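Local coordinates for putative CRISPR-associated endoribonuclease-like protein Cas6 (PDB 3UFC) that binds CRISPR RNA and, as a paralogue within the Cas6 family, probably takes part in adaptive defence against mobile genetic elements, at residues 42-45 / 50-53; 165-170 / 179-184; 171-176 / 218-223; 209-212 / 216-219. All coordinates share one frame; numbering follows the deposited sequence.

Contact 1 belongs to the amino-terminal half of the chain; contacts 2, 3 and 4 lie together in the carboxy-terminal half, on the same side of the chain's centre. Contacts 2 and 3 share helix 158-174 and have centres about 8 Å apart, while contacts 3 and 4 share Ala218 and Lys219 of helix 215-224. Contacts 2 and 4, about 10 Å apart between centres, reach neighbouring strands of one antiparallel sheet, joined by Arg184 N to Tyr212 O at 2.8 Å. The two halves meet at several points, among them Arg169 NH2 to Gly50 O at 2.9 Å and, between contacts 1 and 3, Tyr51 CD2 to Val173 CG1 at 3.9 Å.

Contact 1: 42-45 / 50-53; sequences VKLL and GYWT
Leu45 O takes two N-H donors, the indole NE1 of Trp52 across the contact and ND2 of Asn231 from a later loop. The bond from Trp52 NE1 to Leu45 O measures 2.9 Å and is nearly straight, at 174°. The donor sits in the carbonyl plane on a lone pair, and the oxygen lies within a few degrees of the indole plane, so this bond also holds the orientation of the ring. Trp52 reaches it because its CG stands between the backbone N and the carbonyl carbon (chi1 64°), which swings the indole back over Leu45. There Leu45 CD1 rests on one face of the five-membered ring, 4.0 Å from its centroid and 15° off the normal, a CH-pi contact placed toward the rim.

Leu44 treats Tyr51 in a similar way: CD2 lies over one face of the phenol ring, 4.2 Å from the centroid. One carbonyl earlier, water 1 links the two backbones, 2.7 Å from Leu44 O and 2.8 Å from Tyr51 N, whose hydrogen it accepts. Helix 42-46 is thus tied to the loop that leads into strand 53-59, in the amino-terminal Cas6 region. Helices 23-37 and 86-98 pack round Leu45 and Trp52.

Leu44 O and Leu45 O lie near the end of helix 42-46. Two N-H groups from different parts of the chain satisfy Leu45 O, and a water bridges Leu44 O to Tyr51 N, which implies that directed polar bonds hold the helix end to the loop, while the leucine methyls pack on the faces of the two aromatic rings.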
loop_
_atom_site.group_PDB
_atom_site.type_symbol
_atom_site.label_atom_id
_atom_site.label_comp_id
_atom_site.label_asym_id
_atom_site.label_seq_id
_atom_site.Cartn_x
_atom_site.Cartn_y
_atom_site.Cartn_z
ATOM N N VAL A 42 -17.349 2.246 2.592
ATOM C CA VAL A 42 -16.502 2.853 3.610
ATOM C C VAL A 42 -16.038 1.789 4.605
ATOM O O VAL A 42 -14.885 1.797 5.039
ATOM C CB VAL A 42 -17.243 3.973 4.365
ATOM C CG1 VAL A 42 -16.396 4.471 5.525
ATOM C CG2 VAL A 42 -17.546 5.121 3.412
ATOM N N LYS A 43 -16.936 0.870 4.953
ATOM C CA LYS A 43 -16.606 -0.196 5.896
ATOM C C LYS A 43 -15.491 -1.084 5.339
ATOM O O LYS A 43 -14.635 -1.557 6.086
ATOM C CB LYS A 43 -17.843 -1.052 6.197
ATOM C CG LYS A 43 -18.349 -1.864 5.015
ATOM C CD LYS A 43 -19.522 -2.757 5.404
ATOM C CE LYS A 43 -20.806 -1.961 5.570
ATOM N NZ LYS A 43 -21.294 -1.427 4.261
ATOM N N LEU A 44 -15.504 -1.311 4.028
ATOM C CA LEU A 44 -14.475 -2.133 3.395
ATOM C C LEU A 44 -13.158 -1.370 3.349
ATOM O O LEU A 44 -12.085 -1.928 3.582
ATOM C CB LEU A 44 -14.889 -2.512 1.972
ATOM C CG LEU A 44 -16.238 -3.209 1.803
ATOM C CD1 LEU A 44 -16.386 -3.665 0.352
ATOM C CD2 LEU A 44 -16.333 -4.403 2.751
ATOM N N LEU A 45 -13.252 -0.084 3.037
ATOM C CA LEU A 45 -12.081 0.773 2.950
ATOM C C LEU A 45 -11.347 0.927 4.275
ATOM O O LEU A 45 -10.118 0.991 4.298
ATOM C CB LEU A 45 -12.491 2.156 2.438
ATOM C CG LEU A 45 -12.277 2.530 0.968
ATOM C CD1 LEU A 45 -12.375 1.323 0.066
ATOM C CD2 LEU A 45 -13.302 3.600 0.590
ATOM N N GLY A 50 -7.525 -5.170 5.168
ATOM C CA GLY A 50 -6.964 -4.733 3.904
ATOM C C GLY A 50 -7.667 -5.188 2.645
ATOM O O GLY A 50 -7.187 -6.090 1.961
ATOM N N TYR A 51 -8.798 -4.559 2.338
ATOM C CA TYR A 51 -9.558 -4.889 1.137
ATOM C C TYR A 51 -8.961 -4.177 -0.068
ATOM O O TYR A 51 -9.436 -4.335 -1.192
ATOM C CB TYR A 51 -11.024 -4.470 1.284
ATOM C CG TYR A 51 -11.856 -5.408 2.127
ATOM C CD1 TYR A 51 -11.731 -5.437 3.518
ATOM C CD2 TYR A 51 -12.774 -6.265 1.531
ATOM C CE1 TYR A 51 -12.511 -6.305 4.293
ATOM C CE2 TYR A 51 -13.552 -7.132 2.290
ATOM C CZ TYR A 51 -13.418 -7.147 3.665
ATOM O OH TYR A 51 -14.198 -8.006 4.399
ATOM N N TRP A 52 -7.919 -3.388 0.173
ATOM C CA TRP A 52 -7.253 -2.652 -0.897
ATOM C C TRP A 52 -5.916 -2.147 -0.386
ATOM O O TRP A 52 -5.580 -2.329 0.788
ATOM C CB TRP A 52 -8.111 -1.458 -1.341
ATOM C CG TRP A 52 -8.304 -0.414 -0.262
ATOM C CD1 TRP A 52 -8.869 -0.601 0.969
ATOM C CD2 TRP A 52 -7.935 0.973 -0.327
ATOM N NE1 TRP A 52 -8.877 0.583 1.675
ATOM C CE2 TRP A 52 -8.311 1.564 0.904
ATOM C CE3 TRP A 52 -7.324 1.774 -1.304
ATOM C CZ2 TRP A 52 -8.095 2.921 1.182
ATOM C CZ3 TRP A 52 -7.108 3.125 -1.025
ATOM C CH2 TRP A 52 -7.495 3.682 0.211
ATOM N N THR A 53 -5.157 -1.506 -1.267
ATOM C CA THR A 53 -3.863 -0.955 -0.899
ATOM C C THR A 53 -3.543 0.233 -1.792
ATOM O O THR A 53 -4.203 0.448 -2.811
ATOM C CB THR A 53 -2.730 -2.003 -1.072
ATOM O OG1 THR A 53 -1.477 -1.415 -0.717
ATOM C CG2 THR A 53 -2.638 -2.475 -2.520
HETATM O O HOH W 1 -9.416 -2.416 4.026
#

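Contact 2: 165-170 / 179-184; sequences VMLLRY and EDKDFR
Leu167 and Lys181 both hold CG anti to the carbonyl carbon (chi1 -66° and -51°), which sends the isobutyl group of Leu167 off helix 158-174 and into the aliphatic root of the lysine. The contact closes the helix-to-strand connection of a ferredoxin-like domain, in which helix 158-174 runs through a loop into the edge strand 183-197.

The closest meeting is Leu167 CD2 with Lys181 CB, 3.6 Å apart, and the same methyl lies 3.9 Å from Lys181 CG. The two side chains cross at about a right angle, so the leucine tip abuts the start of the lysine chain and does not run alongside it. Beyond CG the lysine leads away from the helix; the chain turns at its last torsion, and NZ donates to Pro178 O, leaving the methylenes as the part that packs on Leu167. From the preceding residue, Met166 CG approaches Phe183 CZ at 4.3 Å, a looser and oblique touch that places the buried Phe183 ring between helix and sheet. Leu159 and Leu162 of the same helix also reach that ring, and Ile217 of helix 215-224 packs on Leu167.

No hydrogen bond passes between the two segments, so side-chain packing alone joins them directly. The loop has its own polar brace. Asp180 and Asp182 form an Asx turn just ahead of the strand, with Asp182 N donating to Asp180 OD2 at 3.1 Å in a nearly straight bond that meets the oxygen from above the carboxylate plane, 39° out of it.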
loop_
_atom_site.group_PDB
_atom_site.type_symbol
_atom_site.label_atom_id
_atom_site.label_comp_id
_atom_site.label_asym_id
_atom_site.label_seq_id
_atom_site.Cartn_x
_atom_site.Cartn_y
_atom_site.Cartn_z
ATOM N N VAL A 165 -0.596 -13.794 8.266
ATOM C CA VAL A 165 -1.312 -12.576 7.927
ATOM C C VAL A 165 -2.035 -12.719 6.584
ATOM O O VAL A 165 -3.211 -12.386 6.469
ATOM C CB VAL A 165 -0.350 -11.368 7.860
ATOM C CG1 VAL A 165 -1.042 -10.175 7.218
ATOM C CG2 VAL A 165 0.103 -11.003 9.264
ATOM N N MET A 166 -1.331 -13.223 5.573
ATOM C CA MET A 166 -1.937 -13.380 4.255
ATOM C C MET A 166 -3.121 -14.351 4.290
ATOM O O MET A 166 -4.150 -14.096 3.662
ATOM C CB MET A 166 -0.888 -13.835 3.233
ATOM C CG MET A 166 0.243 -12.810 3.001
ATOM S SD MET A 166 -0.354 -11.125 2.637
ATOM C CE MET A 166 -0.954 -11.355 0.953
ATOM N N LEU A 167 -2.993 -15.450 5.033
ATOM C CA LEU A 167 -4.089 -16.419 5.123
ATOM C C LEU A 167 -5.320 -15.814 5.799
ATOM O O LEU A 167 -6.449 -16.028 5.360
ATOM C CB LEU A 167 -3.649 -17.671 5.891
ATOM C CG LEU A 167 -2.561 -18.517 5.218
ATOM C CD1 LEU A 167 -2.208 -19.719 6.093
ATOM C CD2 LEU A 167 -3.057 -18.979 3.858
ATOM N N LEU A 168 -5.088 -15.055 6.867
ATOM C CA LEU A 168 -6.164 -14.405 7.617
ATOM C C LEU A 168 -6.885 -13.360 6.758
ATOM O O LEU A 168 -8.113 -13.306 6.727
ATOM C CB LEU A 168 -5.580 -13.726 8.859
ATOM C CG LEU A 168 -5.786 -14.311 10.260
ATOM C CD1 LEU A 168 -5.919 -15.819 10.224
ATOM C CD2 LEU A 168 -4.613 -13.884 11.136
ATOM N N ARG A 169 -6.113 -12.512 6.085
ATOM C CA ARG A 169 -6.695 -11.480 5.228
ATOM C C ARG A 169 -7.459 -12.119 4.064
ATOM O O ARG A 169 -8.564 -11.693 3.726
ATOM C CB ARG A 169 -5.596 -10.552 4.699
ATOM C CG ARG A 169 -4.906 -9.711 5.778
ATOM C CD ARG A 169 -3.893 -8.767 5.151
ATOM N NE ARG A 169 -4.496 -8.025 4.041
ATOM C CZ ARG A 169 -3.834 -7.648 2.952
ATOM N NH1 ARG A 169 -2.538 -7.933 2.826
ATOM N NH2 ARG A 169 -4.473 -7.021 1.975
ATOM N N TYR A 170 -6.871 -13.151 3.466
ATOM C CA TYR A 170 -7.500 -13.852 2.345
ATOM C C TYR A 170 -8.860 -14.437 2.756
ATOM O O TYR A 170 -9.840 -14.349 2.011
ATOM C CB TYR A 170 -6.583 -14.980 1.854
ATOM C CG TYR A 170 -6.980 -15.576 0.514
ATOM C CD1 TYR A 170 -6.251 -15.286 -0.639
ATOM C CD2 TYR A 170 -8.079 -16.429 0.403
ATOM C CE1 TYR A 170 -6.603 -15.834 -1.879
ATOM C CE2 TYR A 170 -8.443 -16.983 -0.832
ATOM C CZ TYR A 170 -7.700 -16.678 -1.966
ATOM O OH TYR A 170 -8.049 -17.211 -3.188
ATOM N N GLU A 179 -6.935 -22.605 -1.472
ATOM C CA GLU A 179 -6.646 -24.029 -1.558
ATOM C C GLU A 179 -5.170 -24.277 -1.251
ATOM O O GLU A 179 -4.830 -25.152 -0.459
ATOM C CB GLU A 179 -6.989 -24.555 -2.950
ATOM C CG GLU A 179 -7.049 -26.066 -3.021
ATOM C CD GLU A 179 -7.995 -26.653 -1.986
ATOM O OE1 GLU A 179 -9.173 -26.235 -1.953
ATOM O OE2 GLU A 179 -7.557 -27.532 -1.206
ATOM N N ASP A 180 -4.295 -23.504 -1.886
ATOM C CA ASP A 180 -2.865 -23.632 -1.655
ATOM C C ASP A 180 -2.472 -22.524 -0.680
ATOM O O ASP A 180 -2.558 -21.335 -1.002
ATOM C CB ASP A 180 -2.098 -23.489 -2.973
ATOM C CG ASP A 180 -0.616 -23.735 -2.811
ATOM O OD1 ASP A 180 0.112 -23.705 -3.827
ATOM O OD2 ASP A 180 -0.174 -23.959 -1.665
ATOM N N LYS A 181 -2.038 -22.920 0.512
ATOM C CA LYS A 181 -1.670 -21.966 1.552
ATOM C C LYS A 181 -0.173 -21.781 1.746
ATOM O O LYS A 181 0.242 -21.040 2.633
ATOM C CB LYS A 181 -2.277 -22.407 2.887
ATOM C CG LYS A 181 -3.764 -22.714 2.827
ATOM C CD LYS A 181 -4.250 -23.349 4.120
ATOM C CE LYS A 181 -5.740 -23.647 4.059
ATOM N NZ LYS A 181 -6.098 -24.499 2.888
ATOM N N ASP A 182 0.643 -22.418 0.918
ATOM C CA ASP A 182 2.085 -22.319 1.112
ATOM C C ASP A 182 2.886 -21.473 0.129
ATOM O O ASP A 182 2.609 -21.454 -1.066
ATOM C CB ASP A 182 2.682 -23.728 1.155
ATOM C CG ASP A 182 1.925 -24.650 2.097
ATOM O OD1 ASP A 182 1.797 -24.316 3.296
ATOM O OD2 ASP A 182 1.455 -25.710 1.635
ATOM N N PHE A 183 3.892 -20.780 0.656
ATOM C CA PHE A 183 4.778 -19.958 -0.159
ATOM C C PHE A 183 6.024 -19.577 0.617
ATOM O O PHE A 183 6.052 -19.651 1.843
ATOM C CB PHE A 183 4.059 -18.690 -0.651
ATOM C CG PHE A 183 3.845 -17.636 0.416
ATOM C CD1 PHE A 183 4.839 -16.711 0.714
ATOM C CD2 PHE A 183 2.629 -17.546 1.085
ATOM C CE1 PHE A 183 4.622 -15.701 1.665
ATOM C CE2 PHE A 183 2.402 -16.541 2.038
ATOM C CZ PHE A 183 3.402 -15.619 2.324
ATOM N N ARG A 184 7.060 -19.180 -0.110
ATOM C CA ARG A 184 8.311 -18.752 0.496
ATOM C C ARG A 184 8.803 -17.559 -0.313
ATOM O O ARG A 184 8.290 -17.282 -1.398
ATOM C CB ARG A 184 9.354 -19.879 0.460
ATOM C CG ARG A 184 9.734 -20.352 -0.939
ATOM C CD ARG A 184 10.940 -21.299 -0.907
ATOM N NE ARG A 184 11.237 -21.867 -2.223
ATOM C CZ ARG A 184 10.454 -22.739 -2.856
ATOM N NH1 ARG A 184 9.324 -23.152 -2.297
ATOM N NH2 ARG A 184 10.798 -23.199 -4.053
#

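Contact 3: 171-176 / 218-223; sequences HEVMGD and AKFGYE
The two helices of the carboxy-terminal ferredoxin-like domain, 158-174 and 215-224, meet here through one aromatic residue of the second and the last turn of the first. Phe220 extends its ring away from its own backbone N (chi1 -175°) and presents an edge to the partner helix. Val173 CB meets that edge near the ring plane, 3.7 Å from Phe220 CE1, with CG1 nearest CE1 and CG2 nearest CZ.

Met174 comes in beside it. Its chain, bent at chi2 and chi3, slides past the ring in the opposite direction, putting CG 3.8 Å from Phe220 CD1. The sulfur SD sits 5.2 Å from the ring centroid and 86° off the normal, a Met-aromatic contact at the edge. Gly175, with positive phi, then ends the helix. Tyr170 and Met166 of helix 158-174 also meet Phe220.

Beside Phe220 in the sequence, Lys219 reaches one turn on, its NZ forming a salt bridge with Glu223 OE2 at 2.7 Å, within that helix. The interface itself is wholly apolar: ring hydrogens point at a branched aliphatic and a polarisable sulfur, which implies dispersion and weak electrostatic attraction without any directional polar bond.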
loop_
_atom_site.group_PDB
_atom_site.type_symbol
_atom_site.label_atom_id
_atom_site.label_comp_id
_atom_site.label_asym_id
_atom_site.label_seq_id
_atom_site.Cartn_x
_atom_site.Cartn_y
_atom_site.Cartn_z
ATOM N N HIS A 171 -8.921 -15.036 3.941
ATOM C CA HIS A 171 -10.170 -15.615 4.417
ATOM C C HIS A 171 -11.246 -14.550 4.585
ATOM O O HIS A 171 -12.387 -14.722 4.145
ATOM C CB HIS A 171 -9.956 -16.340 5.751
ATOM C CG HIS A 171 -11.229 -16.807 6.383
ATOM N ND1 HIS A 171 -12.042 -15.971 7.116
ATOM C CD2 HIS A 171 -11.870 -17.998 6.320
ATOM C CE1 HIS A 171 -13.132 -16.626 7.476
ATOM N NE2 HIS A 171 -13.053 -17.857 7.005
ATOM N N GLU A 172 -10.879 -13.451 5.231
ATOM C CA GLU A 172 -11.808 -12.358 5.461
ATOM C C GLU A 172 -12.251 -11.676 4.164
ATOM O O GLU A 172 -13.443 -11.462 3.946
ATOM C CB GLU A 172 -11.168 -11.324 6.387
ATOM C CG GLU A 172 -11.995 -10.066 6.573
ATOM C CD GLU A 172 -13.380 -10.353 7.121
ATOM O OE1 GLU A 172 -13.492 -11.132 8.095
ATOM O OE2 GLU A 172 -14.355 -9.791 6.579
ATOM N N VAL A 173 -11.295 -11.338 3.304
ATOM C CA VAL A 173 -11.617 -10.655 2.055
ATOM C C VAL A 173 -12.234 -11.542 0.973
ATOM O O VAL A 173 -13.242 -11.170 0.373
ATOM C CB VAL A 173 -10.364 -9.934 1.490
ATOM C CG1 VAL A 173 -10.676 -9.299 0.143
ATOM C CG2 VAL A 173 -9.905 -8.861 2.478
ATOM N N MET A 174 -11.650 -12.711 0.732
ATOM C CA MET A 174 -12.160 -13.621 -0.293
ATOM C C MET A 174 -13.306 -14.516 0.185
ATOM O O MET A 174 -14.019 -15.101 -0.628
ATOM C CB MET A 174 -11.028 -14.499 -0.836
ATOM C CG MET A 174 -9.815 -13.721 -1.345
ATOM S SD MET A 174 -10.241 -12.486 -2.612
ATOM C CE MET A 174 -10.419 -13.533 -4.047
ATOM N N GLY A 175 -13.480 -14.643 1.497
ATOM C CA GLY A 175 -14.566 -15.470 1.997
ATOM C C GLY A 175 -14.156 -16.823 2.551
ATOM O O GLY A 175 -14.854 -17.384 3.392
ATOM N N ASP A 176 -13.041 -17.362 2.077
ATOM C CA ASP A 176 -12.564 -18.643 2.577
ATOM C C ASP A 176 -11.057 -18.728 2.397
ATOM O O ASP A 176 -10.461 -17.888 1.725
ATOM C CB ASP A 176 -13.250 -19.799 1.846
ATOM C CG ASP A 176 -13.150 -21.118 2.609
ATOM O OD1 ASP A 176 -13.770 -22.106 2.165
ATOM O OD2 ASP A 176 -12.456 -21.171 3.651
ATOM N N ALA A 218 -0.308 -15.101 -4.076
ATOM C CA ALA A 218 0.494 -14.140 -4.826
ATOM C C ALA A 218 -0.434 -13.113 -5.487
ATOM O O ALA A 218 -0.158 -11.911 -5.488
ATOM C CB ALA A 218 1.318 -14.863 -5.889
ATOM N N LYS A 219 -1.536 -13.600 -6.040
ATOM C CA LYS A 219 -2.511 -12.742 -6.698
ATOM C C LYS A 219 -3.172 -11.818 -5.679
ATOM O O LYS A 219 -3.389 -10.634 -5.946
ATOM C CB LYS A 219 -3.566 -13.597 -7.399
ATOM C CG LYS A 219 -4.560 -12.807 -8.231
ATOM C CD LYS A 219 -5.419 -13.742 -9.080
ATOM C CE LYS A 219 -6.375 -12.967 -9.982
ATOM N NZ LYS A 219 -7.377 -12.171 -9.216
ATOM N N PHE A 220 -3.484 -12.363 -4.507
ATOM C CA PHE A 220 -4.107 -11.578 -3.445
ATOM C C PHE A 220 -3.171 -10.457 -2.989
ATOM O O PHE A 220 -3.601 -9.322 -2.793
ATOM C CB PHE A 220 -4.440 -12.470 -2.250
ATOM C CG PHE A 220 -5.203 -11.762 -1.164
ATOM C CD1 PHE A 220 -6.588 -11.658 -1.223
ATOM C CD2 PHE A 220 -4.533 -11.192 -0.086
ATOM C CE1 PHE A 220 -7.301 -10.993 -0.223
ATOM C CE2 PHE A 220 -5.237 -10.523 0.925
ATOM C CZ PHE A 220 -6.622 -10.424 0.855
ATOM N N GLY A 221 -1.891 -10.784 -2.813
ATOM C CA GLY A 221 -0.921 -9.787 -2.381
ATOM C C GLY A 221 -0.672 -8.736 -3.451
ATOM O O GLY A 221 -0.441 -7.560 -3.156
ATOM N N TYR A 222 -0.711 -9.168 -4.705
ATOM C CA TYR A 222 -0.506 -8.261 -5.825
ATOM C C TYR A 222 -1.666 -7.272 -5.916
ATOM O O TYR A 222 -1.457 -6.083 -6.129
ATOM C CB TYR A 222 -0.410 -9.053 -7.133
ATOM C CG TYR A 222 -0.214 -8.190 -8.364
ATOM C CD1 TYR A 222 0.952 -7.448 -8.541
ATOM C CD2 TYR A 222 -1.186 -8.139 -9.361
ATOM C CE1 TYR A 222 1.152 -6.671 -9.694
ATOM C CE2 TYR A 222 -0.999 -7.370 -10.514
ATOM C CZ TYR A 222 0.172 -6.643 -10.672
ATOM O OH TYR A 222 0.366 -5.917 -11.825
ATOM N N GLU A 223 -2.886 -7.766 -5.728
ATOM C CA GLU A 223 -4.061 -6.911 -5.826
ATOM C C GLU A 223 -4.407 -6.129 -4.563
ATOM O O GLU A 223 -4.866 -4.989 -4.660
ATOM C CB GLU A 223 -5.278 -7.740 -6.256
ATOM C CG GLU A 223 -5.031 -8.583 -7.506
ATOM C CD GLU A 223 -6.229 -9.442 -7.897
ATOM O OE1 GLU A 223 -6.977 -9.893 -7.005
ATOM O OE2 GLU A 223 -6.408 -9.686 -9.107
#

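Contact 4: 209-212 / 216-219; sequences FRYY and EIAK
The phenol ring of Tyr211 carries Ala218 CB over one face and has Ile217 CG2 at its edge, near the plane. The methyl of Ala218 stands 3.9 Å from the ring centroid and 30° off the normal, a CH-pi contact displaced toward the hydroxyl end, since its nearest ring atom is Tyr211 CE2 at 3.5 Å. On the edge side, Ile217 CG2 is 4.4 Å from Tyr211 CE1, a looser touch. The ring of Phe183 also meets Tyr211, their planes about 20° apart.

This is the tight strand-to-helix turn of the ferredoxin-like domain: strand 200-213 gives way almost at once to helix 215-224, which folds back on the sheet. Tyr211 points into that layer because its CG is anti to the backbone N (chi1 173°), and its backbone pairs with Asn126 of the neighbouring strand 125-130. Ile217 crosses the tyrosine at about a right angle and packs onward against Met166 and Leu167 of helix 158-174. All three touching residues are buried.

The phenol oxygen is satisfied within the turn, donating its hydrogen to Ser214 O; this bond anchors the hydroxyl end of the ring, while the strand pairing holds its backbone. Although Tyr211 OH also comes within 3.3 Å of Ala218 N, the angle is too poor for a hydrogen bond; the same oxygen lies 3.4 Å from Ile217 CB.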
loop_
_atom_site.group_PDB
_atom_site.type_symbol
_atom_site.label_atom_id
_atom_site.label_comp_id
_atom_site.label_asym_id
_atom_site.label_seq_id
_atom_site.Cartn_x
_atom_site.Cartn_y
_atom_site.Cartn_z
ATOM N N PHE A 209 11.724 -8.879 -3.851
ATOM C CA PHE A 209 11.847 -10.266 -3.438
ATOM C C PHE A 209 11.234 -11.200 -4.449
ATOM O O PHE A 209 10.308 -10.833 -5.168
ATOM C CB PHE A 209 11.173 -10.498 -2.077
ATOM C CG PHE A 209 9.688 -10.212 -2.065
ATOM C CD1 PHE A 209 9.212 -8.901 -2.022
ATOM C CD2 PHE A 209 8.766 -11.255 -2.074
ATOM C CE1 PHE A 209 7.839 -8.637 -1.987
ATOM C CE2 PHE A 209 7.394 -11.000 -2.037
ATOM C CZ PHE A 209 6.933 -9.682 -1.993
ATOM N N ARG A 210 11.766 -12.415 -4.507
ATOM C CA ARG A 210 11.232 -13.416 -5.414
ATOM C C ARG A 210 10.279 -14.259 -4.572
ATOM O O ARG A 210 10.639 -14.730 -3.495
ATOM C CB ARG A 210 12.360 -14.282 -5.997
ATOM C CG ARG A 210 11.872 -15.308 -7.013
ATOM C CD ARG A 210 13.009 -16.084 -7.685
ATOM N NE ARG A 210 13.770 -15.282 -8.639
ATOM C CZ ARG A 210 14.933 -14.698 -8.373
ATOM N NH1 ARG A 210 15.483 -14.823 -7.174
ATOM N NH2 ARG A 210 15.549 -13.992 -9.310
ATOM N N TYR A 211 9.053 -14.416 -5.060
ATOM C CA TYR A 211 8.014 -15.185 -4.378
ATOM C C TYR A 211 7.875 -16.565 -5.020
ATOM O O TYR A 211 7.825 -16.669 -6.246
ATOM C CB TYR A 211 6.681 -14.431 -4.496
ATOM C CG TYR A 211 5.455 -15.164 -3.979
ATOM C CD1 TYR A 211 4.881 -14.825 -2.754
ATOM C CD2 TYR A 211 4.843 -16.161 -4.736
ATOM C CE1 TYR A 211 3.723 -15.457 -2.297
ATOM C CE2 TYR A 211 3.685 -16.801 -4.289
ATOM C CZ TYR A 211 3.131 -16.442 -3.071
ATOM O OH TYR A 211 1.974 -17.052 -2.643
ATOM N N TYR A 212 7.807 -17.610 -4.195
ATOM C CA TYR A 212 7.641 -18.988 -4.675
ATOM C C TYR A 212 6.432 -19.631 -4.009
ATOM O O TYR A 212 6.350 -19.666 -2.782
ATOM C CB TYR A 212 8.840 -19.877 -4.317
ATOM C CG TYR A 212 10.151 -19.545 -4.982
ATOM C CD1 TYR A 212 10.973 -18.542 -4.482
ATOM C CD2 TYR A 212 10.586 -20.264 -6.099
ATOM C CE1 TYR A 212 12.199 -18.261 -5.070
ATOM C CE2 TYR A 212 11.811 -19.991 -6.698
ATOM C CZ TYR A 212 12.612 -18.988 -6.177
ATOM O OH TYR A 212 13.823 -18.710 -6.764
ATOM N N GLU A 216 -2.764 -18.244 -5.633
ATOM C CA GLU A 216 -3.890 -17.534 -5.021
ATOM C C GLU A 216 -3.385 -16.440 -4.080
ATOM O O GLU A 216 -3.889 -15.317 -4.085
ATOM C CB GLU A 216 -4.773 -18.499 -4.219
ATOM C CG GLU A 216 -5.475 -19.574 -5.042
ATOM C CD GLU A 216 -5.914 -20.761 -4.191
ATOM O OE1 GLU A 216 -7.075 -20.785 -3.723
ATOM O OE2 GLU A 216 -5.084 -21.670 -3.980
ATOM N N ILE A 217 -2.386 -16.766 -3.268
ATOM C CA ILE A 217 -1.854 -15.790 -2.326
ATOM C C ILE A 217 -1.034 -14.716 -3.032
ATOM O O ILE A 217 -1.060 -13.553 -2.637
ATOM C CB ILE A 217 -1.007 -16.479 -1.217
ATOM C CG1 ILE A 217 -1.928 -17.312 -0.318
ATOM C CG2 ILE A 217 -0.275 -15.431 -0.379
ATOM C CD1 ILE A 217 -1.211 -18.095 0.755
ATOM N N ALA A 218 -0.308 -15.101 -4.076
ATOM C CA ALA A 218 0.494 -14.140 -4.826
ATOM C C ALA A 218 -0.434 -13.113 -5.487
ATOM O O ALA A 218 -0.158 -11.911 -5.488
ATOM C CB ALA A 218 1.318 -14.863 -5.889
ATOM N N LYS A 219 -1.536 -13.600 -6.040
ATOM C CA LYS A 219 -2.511 -12.742 -6.698
ATOM C C LYS A 219 -3.172 -11.818 -5.679
ATOM O O LYS A 219 -3.389 -10.634 -5.946
ATOM C CB LYS A 219 -3.566 -13.597 -7.399
ATOM C CG LYS A 219 -4.560 -12.807 -8.231
ATOM C CD LYS A 219 -5.419 -13.742 -9.080
ATOM C CE LYS A 219 -6.375 -12.967 -9.982
ATOM N NZ LYS A 219 -7.377 -12.171 -9.216
#